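Local structure of CRISPR-associated endonuclease Cas9 (Campylobacter jejuni subsp. jejuni serotype O:2, 5X2H) at residues Phe24-Asp28 / Glu29-Cys33; Ser103-Pro107 / Tyr108-Phe112; Gln166-Gly169 / Glu170-Lys174; Asp451-Asn455 / Pro456-Arg460. The protein uses guide RNA to recognise invading DNA and cuts its two strands with separate RuvC-like and HNH nuclease domains as part of CRISPR adaptive immunity. One frame throughout, in Å; residues are numbered along the deposited sequence.

How the contacts relate
The four contacts follow one another along the chain. Contacts 2 and 3 are neighbours, with centres about 12 Å apart. They touch: Tyr108 O lies 3.4 Å from Tyr173 CB. Contact 1 is on the other side of the chain's centre, its centre about 81 Å from that of contact 2. Contact 4 lies nearest the middle, with its centre about 31 Å from that of contact 1 and about 53 Å from that of contact 2. Contacts 2 and 4 meet nucleotides of the RNA, and contact 4 also meets the DNA. Contact 3 stays about 7 Å from nucleic acid at its nearest atom, contact 1 about 13 Å. All lie away from the predicted magnesium-binding residues.

Contact 1 (Phe24-Asp28 / Glu29-Cys33); sequences FSEND and ELKDC
The carbonyl oxygen of Phe24 takes two backbone N-H groups. Lys31 N is 2.8 Å from Phe24 O and meets it almost head-on (C=O...N angle 167°). Asp32 N makes a weak bond to Phe24 O at 3.4 Å. Lys31 and Asp32 both face Phe24, a classic beta bulge. Phe24 N donates to Asp32 O at 3.2 Å. Glu26 N reaches Glu29 O at 2.9 Å. Glu29 N bonds to Glu26 O at 2.9 Å from above the carbonyl plane. A type I' turn from Glu26 to Glu29 closes this hairpin of strands 19-26 and 29-37. The hairpin forms one margin of the RNase H-like sheet of the RuvC domain. The next strand, 10-15, carries Asp14, the predicted active-site residue. CG beside the backbone N (chi1 -52°) and two further bends carry the end of Lys31 towards Glu26. Lys31 CB lies 3.7 Å from Phe24 CD2, and the two side chains run the same way. Lys31 NZ stops 4.4 Å from Glu26 OE1, too far for a salt bridge. Glu26 OE2 pairs with Arg9 instead. The Phe24 ring meets Tyr476, whose hydroxyl is bonded to Asp32 OD2. Ser25 and Leu30 point to the face opposite that of Phe24 and Glu26. The Leu30 side chain packs on Val563 and Val617, and Leu30 CD1 comes 3.6 Å from Phe24 O. Ser25 OG is bonded to Tyr567 OH.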
# COMPACT_ATOMS: atom_id res chain seq x y z
N PHE A 24 -12.62 -21.26 -24.43
CA PHE A 24 -13.22 -22.53 -24.04
C PHE A 24 -13.27 -23.44 -25.26
O PHE A 24 -13.93 -23.11 -26.26
CB PHE A 24 -14.62 -22.33 -23.45
CG PHE A 24 -15.37 -23.61 -23.22
CD1 PHE A 24 -14.75 -24.70 -22.63
CD2 PHE A 24 -16.71 -23.71 -23.56
CE1 PHE A 24 -15.45 -25.88 -22.41
CE2 PHE A 24 -17.41 -24.88 -23.34
CZ PHE A 24 -16.78 -25.96 -22.76
N SER A 25 -12.59 -24.58 -25.18
CA SER A 25 -12.53 -25.55 -26.26
C SER A 25 -13.12 -26.88 -25.80
O SER A 25 -13.12 -27.20 -24.61
CB SER A 25 -11.09 -25.75 -26.74
OG SER A 25 -11.06 -26.64 -27.85
N GLU A 26 -13.63 -27.64 -26.76
CA GLU A 26 -14.17 -28.97 -26.50
C GLU A 26 -14.14 -29.75 -27.81
O GLU A 26 -14.60 -29.24 -28.84
CB GLU A 26 -15.59 -28.90 -25.95
CG GLU A 26 -16.23 -30.26 -25.72
CD GLU A 26 -17.63 -30.17 -25.15
OE1 GLU A 26 -18.35 -29.19 -25.46
OE2 GLU A 26 -18.02 -31.08 -24.39
N ASN A 27 -13.61 -30.97 -27.76
CA ASN A 27 -13.45 -31.81 -28.95
C ASN A 27 -12.64 -31.08 -30.03
O ASN A 27 -12.95 -31.15 -31.22
CB ASN A 27 -14.81 -32.25 -29.50
CG ASN A 27 -15.50 -33.26 -28.61
OD1 ASN A 27 -14.96 -34.32 -28.32
ND2 ASN A 27 -16.71 -32.92 -28.16
N ASP A 28 -11.60 -30.38 -29.59
CA ASP A 28 -10.73 -29.58 -30.45
C ASP A 28 -11.49 -28.46 -31.16
O ASP A 28 -11.01 -27.91 -32.16
CB ASP A 28 -10.01 -30.46 -31.48
CG ASP A 28 -8.55 -30.08 -31.65
OD1 ASP A 28 -8.07 -29.20 -30.92
OD2 ASP A 28 -7.88 -30.68 -32.53
N GLU A 29 -12.66 -28.09 -30.65
CA GLU A 29 -13.52 -27.09 -31.27
C GLU A 29 -13.65 -25.88 -30.35
O GLU A 29 -14.03 -26.03 -29.18
CB GLU A 29 -14.91 -27.66 -31.56
CG GLU A 29 -15.27 -27.71 -33.03
CD GLU A 29 -16.57 -26.98 -33.33
OE1 GLU A 29 -16.51 -25.85 -33.85
OE2 GLU A 29 -17.65 -27.54 -33.03
N LEU A 30 -13.34 -24.70 -30.87
CA LEU A 30 -13.47 -23.48 -30.09
C LEU A 30 -14.94 -23.12 -29.92
O LEU A 30 -15.67 -22.99 -30.91
CB LEU A 30 -12.71 -22.34 -30.77
CG LEU A 30 -12.62 -21.04 -29.96
CD1 LEU A 30 -11.97 -21.30 -28.61
CD2 LEU A 30 -11.85 -19.98 -30.74
N LYS A 31 -15.37 -22.96 -28.67
CA LYS A 31 -16.78 -22.76 -28.34
C LYS A 31 -17.11 -21.35 -27.89
O LYS A 31 -18.18 -20.85 -28.21
CB LYS A 31 -17.20 -23.75 -27.25
CG LYS A 31 -16.86 -25.20 -27.56
CD LYS A 31 -17.85 -25.83 -28.54
CE LYS A 31 -19.19 -26.10 -27.88
NZ LYS A 31 -20.08 -26.92 -28.75
N ASP A 32 -16.21 -20.70 -27.14
CA ASP A 32 -16.52 -19.39 -26.59
C ASP A 32 -15.23 -18.60 -26.40
O ASP A 32 -14.15 -19.17 -26.23
CB ASP A 32 -17.27 -19.52 -25.26
CG ASP A 32 -18.14 -18.31 -24.95
OD1 ASP A 32 -18.01 -17.29 -25.66
OD2 ASP A 32 -18.95 -18.39 -24.01
N CYS A 33 -15.36 -17.27 -26.44
CA CYS A 33 -14.22 -16.37 -26.32
C CYS A 33 -14.64 -15.12 -25.57
O CYS A 33 -15.83 -14.77 -25.52
CB CYS A 33 -13.66 -15.98 -27.70
SG CYS A 33 -12.26 -16.96 -28.25

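Contact 2 (Ser103-Pro107 / Tyr108-Phe112); sequences SLISP and YELRF. With nucleotides of chain B.
Ser106 holds OG between its backbone N and carbonyl carbon (chi1 71°), which brings OG to the N-H of Glu109. Tyr108 has CG beside its backbone N (chi1 -59°), and the ring carries the hydroxyl to the RNA. Ser106 is the N-cap of helix 107-113: Glu109 N donates to Ser106 OG at 3.2 Å. The carbonyl of Ser106 takes Leu110 N in its plane, with Leu110 N to Ser106 O at 3.1 Å. Ile105 CG2 lies over the start of the helix, 3.9 Å from Leu110 CD2, and those side chains are nearly perpendicular. Ile105 CG2 is also 3.5 Å from Glu109 OE1. On the RNA side, Tyr108 OH donates to OP1 of A44 of chain B at 2.6 Å. The ring edge meets U43 of chain B in plane, with Tyr108 CE2 3.1 Å from O3'. The Pro107 ring rests on the sugar of A44. Around the helix start, Pro107 and Leu110 pack on helix 121-133, where His130 meets the Tyr108 ring edge-to-face. Arg111 touches Val168 of helix 168-175 and forms a salt bridge to Glu209 of helix 203-219.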
# COMPACT_ATOMS: atom_id res chain seq x y z
N SER A 103 3.87 42.99 18.42
CA SER A 103 5.26 42.91 17.98
C SER A 103 5.96 41.78 18.72
O SER A 103 5.97 41.75 19.96
CB SER A 103 5.96 44.24 18.24
OG SER A 103 7.32 44.18 17.84
N LEU A 104 6.54 40.86 17.97
CA LEU A 104 6.99 39.58 18.50
C LEU A 104 8.48 39.41 18.28
O LEU A 104 8.95 39.41 17.13
CB LEU A 104 6.22 38.43 17.84
CG LEU A 104 5.99 37.17 18.68
CD1 LEU A 104 5.28 37.52 19.97
CD2 LEU A 104 5.19 36.17 17.87
N ILE A 105 9.23 39.27 19.37
CA ILE A 105 10.61 38.81 19.28
C ILE A 105 10.62 37.36 18.81
O ILE A 105 9.80 36.54 19.26
CB ILE A 105 11.31 38.95 20.64
CG1 ILE A 105 11.22 40.39 21.16
CG2 ILE A 105 12.77 38.51 20.54
CD1 ILE A 105 11.93 41.40 20.30
N SER A 106 11.53 37.04 17.90
CA SER A 106 11.58 35.70 17.34
C SER A 106 12.07 34.70 18.39
O SER A 106 12.80 35.06 19.31
CB SER A 106 12.51 35.66 16.13
OG SER A 106 13.87 35.79 16.54
N PRO A 107 11.67 33.43 18.26
CA PRO A 107 12.20 32.41 19.18
C PRO A 107 13.70 32.20 19.03
O PRO A 107 14.35 31.76 19.98
CB PRO A 107 11.42 31.14 18.80
CG PRO A 107 10.24 31.62 18.02
CD PRO A 107 10.69 32.86 17.32
N TYR A 108 14.26 32.50 17.85
CA TYR A 108 15.70 32.36 17.67
C TYR A 108 16.46 33.38 18.51
O TYR A 108 17.53 33.07 19.05
CB TYR A 108 16.06 32.50 16.19
CG TYR A 108 15.38 31.48 15.32
CD1 TYR A 108 15.85 30.17 15.25
CD2 TYR A 108 14.26 31.81 14.57
CE1 TYR A 108 15.23 29.23 14.46
CE2 TYR A 108 13.63 30.86 13.78
CZ TYR A 108 14.12 29.58 13.73
OH TYR A 108 13.49 28.64 12.93
N GLU A 109 15.92 34.59 18.65
CA GLU A 109 16.55 35.56 19.53
C GLU A 109 16.30 35.22 21.00
O GLU A 109 17.18 35.38 21.84
CB GLU A 109 16.05 36.97 19.22
CG GLU A 109 16.63 38.04 20.15
CD GLU A 109 16.44 39.45 19.63
OE1 GLU A 109 15.60 39.64 18.72
OE2 GLU A 109 17.12 40.36 20.14
N LEU A 110 15.09 34.74 21.31
CA LEU A 110 14.79 34.34 22.68
C LEU A 110 15.69 33.19 23.11
O LEU A 110 16.13 33.14 24.27
CB LEU A 110 13.32 33.94 22.81
CG LEU A 110 12.28 35.06 22.68
CD1 LEU A 110 10.89 34.50 22.95
CD2 LEU A 110 12.60 36.21 23.63
N ARG A 111 15.97 32.25 22.20
CA ARG A 111 16.83 31.12 22.53
C ARG A 111 18.29 31.53 22.68
O ARG A 111 19.05 30.81 23.34
CB ARG A 111 16.68 30.03 21.47
CG ARG A 111 15.39 29.22 21.61
CD ARG A 111 15.01 28.54 20.31
NE ARG A 111 15.99 27.54 19.89
CZ ARG A 111 15.89 26.83 18.76
NH1 ARG A 111 14.86 27.01 17.95
NH2 ARG A 111 16.83 25.95 18.45
N PHE A 112 18.70 32.65 22.09
CA PHE A 112 20.05 33.15 22.33
C PHE A 112 20.13 33.88 23.67
O PHE A 112 21.11 33.72 24.40
CB PHE A 112 20.50 34.08 21.20
CG PHE A 112 21.80 34.77 21.48
CD1 PHE A 112 22.98 34.05 21.55
CD2 PHE A 112 21.85 36.14 21.67
CE1 PHE A 112 24.19 34.68 21.82
CE2 PHE A 112 23.05 36.78 21.94
CZ PHE A 112 24.22 36.05 22.01
P A B 44 10.15 30.08 12.27
OP1 A B 44 10.95 29.04 12.97
OP2 A B 44 9.58 29.77 10.94
O5' A B 44 8.95 30.51 13.22
C5' A B 44 9.20 31.03 14.52
C4' A B 44 7.96 31.65 15.11
O4' A B 44 7.52 32.76 14.28
C3' A B 44 6.75 30.74 15.21
O3' A B 44 6.80 29.92 16.35
C2' A B 44 5.59 31.73 15.22
O2' A B 44 5.39 32.26 16.52
C1' A B 44 6.11 32.84 14.31
N9 A B 44 5.60 32.74 12.92
C8 A B 44 6.25 32.25 11.81
N7 A B 44 5.54 32.30 10.71
C5 A B 44 4.33 32.86 11.12
C6 A B 44 3.15 33.19 10.43
N6 A B 44 2.98 32.99 9.12
N1 A B 44 2.14 33.73 11.13
C2 A B 44 2.31 33.94 12.44
N3 A B 44 3.37 33.68 13.21
C4 A B 44 4.36 33.14 12.48
P G B 27 0.70 43.05 12.64
OP1 G B 27 0.38 44.26 13.43
OP2 G B 27 0.52 43.08 11.16
O5' G B 27 2.20 42.63 12.95
C5' G B 27 2.62 42.40 14.29
C4' G B 27 3.91 41.62 14.35
O4' G B 27 3.75 40.34 13.68
C3' G B 27 5.11 42.25 13.66
O3' G B 27 5.74 43.24 14.45
C2' G B 27 6.00 41.05 13.38
O2' G B 27 6.68 40.64 14.56
C1' G B 27 4.96 39.98 13.04
N9 G B 27 4.72 39.88 11.59
C8 G B 27 3.58 40.22 10.90
N7 G B 27 3.68 40.00 9.62
C5 G B 27 4.95 39.48 9.44
C6 G B 27 5.63 39.05 8.26
O6 G B 27 5.23 39.04 7.09
N1 G B 27 6.91 38.60 8.55
C2 G B 27 7.47 38.56 9.80
N2 G B 27 8.72 38.09 9.87
N3 G B 27 6.85 38.96 10.90
C4 G B 27 5.61 39.40 10.65
P U B 43 12.53 31.79 7.44
OP1 U B 43 13.53 30.77 7.81
OP2 U B 43 11.42 31.44 6.52
O5' U B 43 11.87 32.35 8.77
C5' U B 43 12.67 32.87 9.82
C4' U B 43 11.83 33.39 10.95
O4' U B 43 11.19 34.63 10.57
C3' U B 43 10.67 32.50 11.38
O3' U B 43 11.07 31.40 12.18
C2' U B 43 9.76 33.49 12.09
O2' U B 43 10.28 33.81 13.37
C1' U B 43 9.92 34.73 11.19
N1 U B 43 8.87 34.79 10.15
C2 U B 43 7.62 35.22 10.55
O2 U B 43 7.36 35.54 11.70
N3 U B 43 6.68 35.26 9.56
C4 U B 43 6.85 34.91 8.23
O4 U B 43 5.90 35.00 7.45
C5 U B 43 8.18 34.47 7.90
C6 U B 43 9.11 34.43 8.85

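Contact 3 (Gln166-Gly169 / Glu170-Lys174); sequences QSVG and EYLYK
Glu170 touches the preceding residues at both ends. Its backbone N donates to Ser167 OG at 3.2 Å, nearly straight (N-H...O angle 172°). Its side chain, with CG opposite the backbone N (chi1 177°) and the rest extended, turns back along the chain. Glu170 OE1 receives Gln166 N at 3.1 Å, from above the carboxylate plane. The planes of the Glu170 carboxylate and the Gln166 amide are 75° apart, and Gln166 CB, not the amide, is the side-chain atom nearest OE1. Tyr171 N bonds to Ser167 O at 3.1 Å, and its hydroxyl is bonded to Tyr176 and Asn158. Leu172 N meets Val168 O at 2.9 Å. The Leu172 and Val168 side chains run alongside each other, Leu172 CD1 3.9 Å from Val168 CG1. Tyr173 N donates to Gly169 O at 2.8 Å, and its ring lies against Phe112 of helix 107-113. Lys174 NZ forms a salt bridge with Glu170 OE2 at 2.9 Å, on the anti lone pair. Thus one carboxylate oxygen takes a backbone N-H before the helix and the other a lysine one turn later. Such a serine N-cap followed by regular i to i+4 bonds is a common way for an alpha helix to begin, here helix 168-175.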
# COMPACT_ATOMS: atom_id res chain seq x y z
N GLN A 166 27.33 27.24 21.38
CA GLN A 166 26.78 26.62 22.58
C GLN A 166 25.57 25.75 22.25
O GLN A 166 25.47 24.61 22.72
CB GLN A 166 26.39 27.69 23.60
CG GLN A 166 27.54 28.52 24.14
CD GLN A 166 27.22 29.10 25.50
OE1 GLN A 166 27.17 28.38 26.49
NE2 GLN A 166 27.00 30.41 25.55
N SER A 167 24.65 26.27 21.44
CA SER A 167 23.38 25.62 21.21
C SER A 167 22.98 25.77 19.75
O SER A 167 23.53 26.59 19.01
CB SER A 167 22.28 26.19 22.11
OG SER A 167 21.91 27.50 21.70
N VAL A 168 22.00 24.96 19.35
CA VAL A 168 21.42 25.09 18.01
C VAL A 168 20.78 26.47 17.85
O VAL A 168 20.89 27.09 16.78
CB VAL A 168 20.40 23.96 17.77
CG1 VAL A 168 19.61 24.22 16.49
CG2 VAL A 168 21.10 22.62 17.71
N GLY A 169 20.12 26.96 18.90
CA GLY A 169 19.48 28.26 18.82
C GLY A 169 20.45 29.38 18.48
O GLY A 169 20.19 30.20 17.59
N GLU A 170 21.58 29.43 19.19
CA GLU A 170 22.59 30.44 18.90
C GLU A 170 23.13 30.29 17.48
O GLU A 170 23.37 31.28 16.78
CB GLU A 170 23.73 30.36 19.91
CG GLU A 170 24.87 31.34 19.64
CD GLU A 170 26.07 31.12 20.54
OE1 GLU A 170 26.11 30.08 21.23
OE2 GLU A 170 26.97 31.98 20.55
N TYR A 171 23.34 29.04 17.04
CA TYR A 171 23.85 28.79 15.70
C TYR A 171 22.91 29.34 14.64
O TYR A 171 23.33 30.07 13.73
CB TYR A 171 24.08 27.29 15.52
CG TYR A 171 24.32 26.83 14.10
CD1 TYR A 171 25.43 27.28 13.38
CD2 TYR A 171 23.46 25.93 13.48
CE1 TYR A 171 25.66 26.85 12.08
CE2 TYR A 171 23.68 25.50 12.19
CZ TYR A 171 24.78 25.96 11.49
OH TYR A 171 25.00 25.52 10.21
N LEU A 172 21.62 29.01 14.73
CA LEU A 172 20.66 29.50 13.75
C LEU A 172 20.47 31.01 13.86
O LEU A 172 20.29 31.70 12.85
CB LEU A 172 19.33 28.77 13.90
CG LEU A 172 19.35 27.27 13.63
CD1 LEU A 172 17.97 26.65 13.85
CD2 LEU A 172 19.85 26.99 12.21
N TYR A 173 20.50 31.53 15.09
CA TYR A 173 20.25 32.96 15.28
C TYR A 173 21.39 33.81 14.74
O TYR A 173 21.16 34.91 14.23
CB TYR A 173 20.01 33.25 16.76
CG TYR A 173 19.93 34.72 17.10
CD1 TYR A 173 18.84 35.48 16.70
CD2 TYR A 173 20.94 35.34 17.82
CE1 TYR A 173 18.77 36.83 17.00
CE2 TYR A 173 20.87 36.69 18.13
CZ TYR A 173 19.78 37.43 17.72
OH TYR A 173 19.70 38.76 18.02
N LYS A 174 22.62 33.32 14.85
CA LYS A 174 23.78 34.11 14.46
C LYS A 174 24.24 33.85 13.04
O LYS A 174 24.84 34.74 12.42
CB LYS A 174 24.95 33.85 15.42
CG LYS A 174 24.77 34.47 16.79
CD LYS A 174 26.00 34.24 17.65
CE LYS A 174 25.97 35.10 18.90
NZ LYS A 174 27.08 34.76 19.82

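Contact 4 (Asp451-Asn455 / Pro456-Arg460); sequences DEVTN and PVVLR. With nucleotides of chain B; nucleotides of chain C.
Asn455 OD1 accepts the backbone N-H of Val457 at 3.0 Å. The bond closes an Asx turn and makes Asn455 the N-cap of helix 456-476, with Pro456 as the first helical residue. Val457 N stands above the plane of the side-chain carbonyl, 38° out of it. Asn455 CG is opposite the backbone N (chi1 -162°), which carries OD1 forward over the helix end. The backbone oxygen of Asn455 has two donors. Leu459 N lies 3.1 Å from Asn455 O, almost in line with the C=O bond beyond the oxygen, whereas Val458 N makes only a weak bond to it. Beside the cap, Val453 CG1 touches two helix residues, 3.7 Å from Val458 CB and 3.7 Å from Leu459 CD2. The Val453 and Val458 side chains are roughly perpendicular. The Val453 and Leu459 side chains overlap while pointing opposite ways. Leu497 of helix 493-505 packs on Val453, and Tyr493 and Ile494 of the same helix pack on Val458. Lys450 NZ is bonded to Val453 O. The cap also meets nucleic acid. Thr454 OG1 shares a hydrogen bond with O2' of G12 of chain B at 3.2 Å. Asn455 ND2 lies 3.4 Å from C4' of the same nucleotide. Pro456 CD packs 3.6 Å from C5' of C13 of chain B. One turn on, Arg460 makes a salt bridge to an RNA phosphate. Back at the cap, Asn455 CA comes 3.1 Å from O2' of G12 of chain B.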
# COMPACT_ATOMS: atom_id res chain seq x y z
N ASP A 451 -1.70 -15.57 2.93
CA ASP A 451 -0.68 -14.79 3.63
C ASP A 451 0.57 -14.56 2.80
O ASP A 451 1.39 -13.70 3.16
CB ASP A 451 -0.31 -15.48 4.95
CG ASP A 451 -1.52 -15.74 5.83
OD1 ASP A 451 -2.56 -15.09 5.62
OD2 ASP A 451 -1.42 -16.59 6.74
N GLU A 452 0.74 -15.28 1.69
CA GLU A 452 1.91 -15.09 0.84
C GLU A 452 1.82 -13.81 0.01
O GLU A 452 2.86 -13.32 -0.45
CB GLU A 452 2.08 -16.28 -0.11
CG GLU A 452 2.12 -17.63 0.57
CD GLU A 452 2.36 -18.75 -0.43
OE1 GLU A 452 2.72 -18.45 -1.59
OE2 GLU A 452 2.21 -19.93 -0.05
N VAL A 453 0.63 -13.26 -0.18
CA VAL A 453 0.41 -12.17 -1.12
C VAL A 453 -0.13 -10.96 -0.37
O VAL A 453 -1.25 -11.00 0.16
CB VAL A 453 -0.54 -12.57 -2.26
CG1 VAL A 453 -0.63 -11.47 -3.30
CG2 VAL A 453 -0.08 -13.88 -2.88
N THR A 454 0.65 -9.88 -0.34
CA THR A 454 0.20 -8.60 0.17
C THR A 454 -0.09 -7.59 -0.92
O THR A 454 -0.78 -6.60 -0.66
CB THR A 454 1.25 -7.99 1.11
OG1 THR A 454 2.38 -7.54 0.35
CG2 THR A 454 1.72 -9.02 2.13
N ASN A 455 0.42 -7.80 -2.13
CA ASN A 455 0.31 -6.82 -3.20
C ASN A 455 -1.12 -6.74 -3.70
O ASN A 455 -1.63 -7.73 -4.24
CB ASN A 455 1.27 -7.18 -4.33
CG ASN A 455 1.54 -6.02 -5.26
OD1 ASN A 455 0.69 -5.15 -5.45
ND2 ASN A 455 2.73 -5.99 -5.84
N PRO A 456 -1.81 -5.61 -3.56
CA PRO A 456 -3.18 -5.51 -4.08
C PRO A 456 -3.26 -5.70 -5.58
O PRO A 456 -4.32 -6.09 -6.08
CB PRO A 456 -3.61 -4.09 -3.67
CG PRO A 456 -2.69 -3.71 -2.54
CD PRO A 456 -1.39 -4.37 -2.87
N VAL A 457 -2.18 -5.44 -6.31
CA VAL A 457 -2.17 -5.69 -7.75
C VAL A 457 -2.33 -7.18 -8.03
O VAL A 457 -3.10 -7.58 -8.91
CB VAL A 457 -0.89 -5.12 -8.38
CG1 VAL A 457 -0.90 -5.35 -9.88
CG2 VAL A 457 -0.76 -3.64 -8.07
N VAL A 458 -1.62 -8.02 -7.28
CA VAL A 458 -1.72 -9.46 -7.50
C VAL A 458 -3.08 -9.97 -7.03
O VAL A 458 -3.74 -10.76 -7.73
CB VAL A 458 -0.57 -10.20 -6.79
CG1 VAL A 458 -0.67 -11.69 -7.04
CG2 VAL A 458 0.77 -9.67 -7.28
N LEU A 459 -3.53 -9.52 -5.85
CA LEU A 459 -4.85 -9.91 -5.37
C LEU A 459 -5.95 -9.52 -6.35
O LEU A 459 -6.93 -10.26 -6.51
CB LEU A 459 -5.11 -9.28 -4.00
CG LEU A 459 -4.15 -9.65 -2.87
CD1 LEU A 459 -4.42 -8.82 -1.63
CD2 LEU A 459 -4.25 -11.14 -2.56
N ARG A 460 -5.79 -8.39 -7.03
CA ARG A 460 -6.77 -7.96 -8.02
C ARG A 460 -6.85 -8.93 -9.19
O ARG A 460 -7.94 -9.34 -9.60
CB ARG A 460 -6.43 -6.55 -8.51
CG ARG A 460 -7.36 -6.06 -9.61
CD ARG A 460 -8.62 -5.46 -9.03
NE ARG A 460 -8.54 -4.00 -8.97
CZ ARG A 460 -9.40 -3.23 -8.32
NH1 ARG A 460 -9.25 -1.91 -8.33
NH2 ARG A 460 -10.41 -3.78 -7.66
P G B 12 7.23 -1.52 -4.92
OP1 G B 12 6.60 -0.53 -5.83
OP2 G B 12 8.28 -1.09 -3.96
O5' G B 12 6.08 -2.23 -4.07
C5' G B 12 5.05 -2.96 -4.72
C4' G B 12 4.35 -3.88 -3.75
O4' G B 12 5.31 -4.83 -3.21
C3' G B 12 3.76 -3.22 -2.52
O3' G B 12 2.50 -2.63 -2.77
C2' G B 12 3.70 -4.37 -1.52
O2' G B 12 2.57 -5.20 -1.78
C1' G B 12 4.96 -5.16 -1.88
N9 G B 12 6.10 -4.82 -1.00
C8 G B 12 7.17 -4.01 -1.27
N7 G B 12 8.01 -3.92 -0.27
C5 G B 12 7.46 -4.72 0.72
C6 G B 12 7.92 -5.02 2.03
O6 G B 12 8.94 -4.61 2.61
N1 G B 12 7.05 -5.88 2.70
C2 G B 12 5.89 -6.38 2.17
N2 G B 12 5.18 -7.20 2.96
N3 G B 12 5.45 -6.11 0.95
C4 G B 12 6.28 -5.28 0.29
P DC C 19 5.52 -16.00 3.06
OP1 DC C 19 4.81 -17.28 3.29
OP2 DC C 19 6.93 -15.83 3.51
O5' DC C 19 5.45 -15.64 1.51
C5' DC C 19 6.63 -15.52 0.75
C4' DC C 19 6.40 -14.62 -0.45
O4' DC C 19 6.46 -13.23 -0.03
C3' DC C 19 7.44 -14.74 -1.55
O3' DC C 19 7.06 -15.75 -2.47
C2' DC C 19 7.40 -13.35 -2.18
C1' DC C 19 7.21 -12.47 -0.96
N1 DC C 19 8.50 -12.06 -0.31
C2 DC C 19 9.33 -11.13 -0.95
O2 DC C 19 8.99 -10.65 -2.04
N3 DC C 19 10.50 -10.77 -0.35
C4 DC C 19 10.84 -11.30 0.83
N4 DC C 19 11.99 -10.92 1.38
C5 DC C 19 10.01 -12.25 1.49
C6 DC C 19 8.86 -12.59 0.90
P C B 13 1.98 -1.40 -1.87
OP1 C B 13 0.67 -0.97 -2.42
OP2 C B 13 3.08 -0.42 -1.70
O5' C B 13 1.68 -2.05 -0.45
C5' C B 13 0.60 -2.95 -0.28
C4' C B 13 0.68 -3.65 1.05
O4' C B 13 1.94 -4.36 1.16
C3' C B 13 0.66 -2.76 2.27
O3' C B 13 -0.63 -2.28 2.61
C2' C B 13 1.29 -3.65 3.33
O2' C B 13 0.37 -4.63 3.77
C1' C B 13 2.37 -4.35 2.51
N1 C B 13 3.67 -3.63 2.60
C2 C B 13 4.48 -3.88 3.71
O2 C B 13 4.11 -4.70 4.56
N3 C B 13 5.66 -3.25 3.82
C4 C B 13 6.05 -2.38 2.89
N4 C B 13 7.23 -1.78 3.06
C5 C B 13 5.24 -2.09 1.75
C6 C B 13 4.07 -2.73 1.64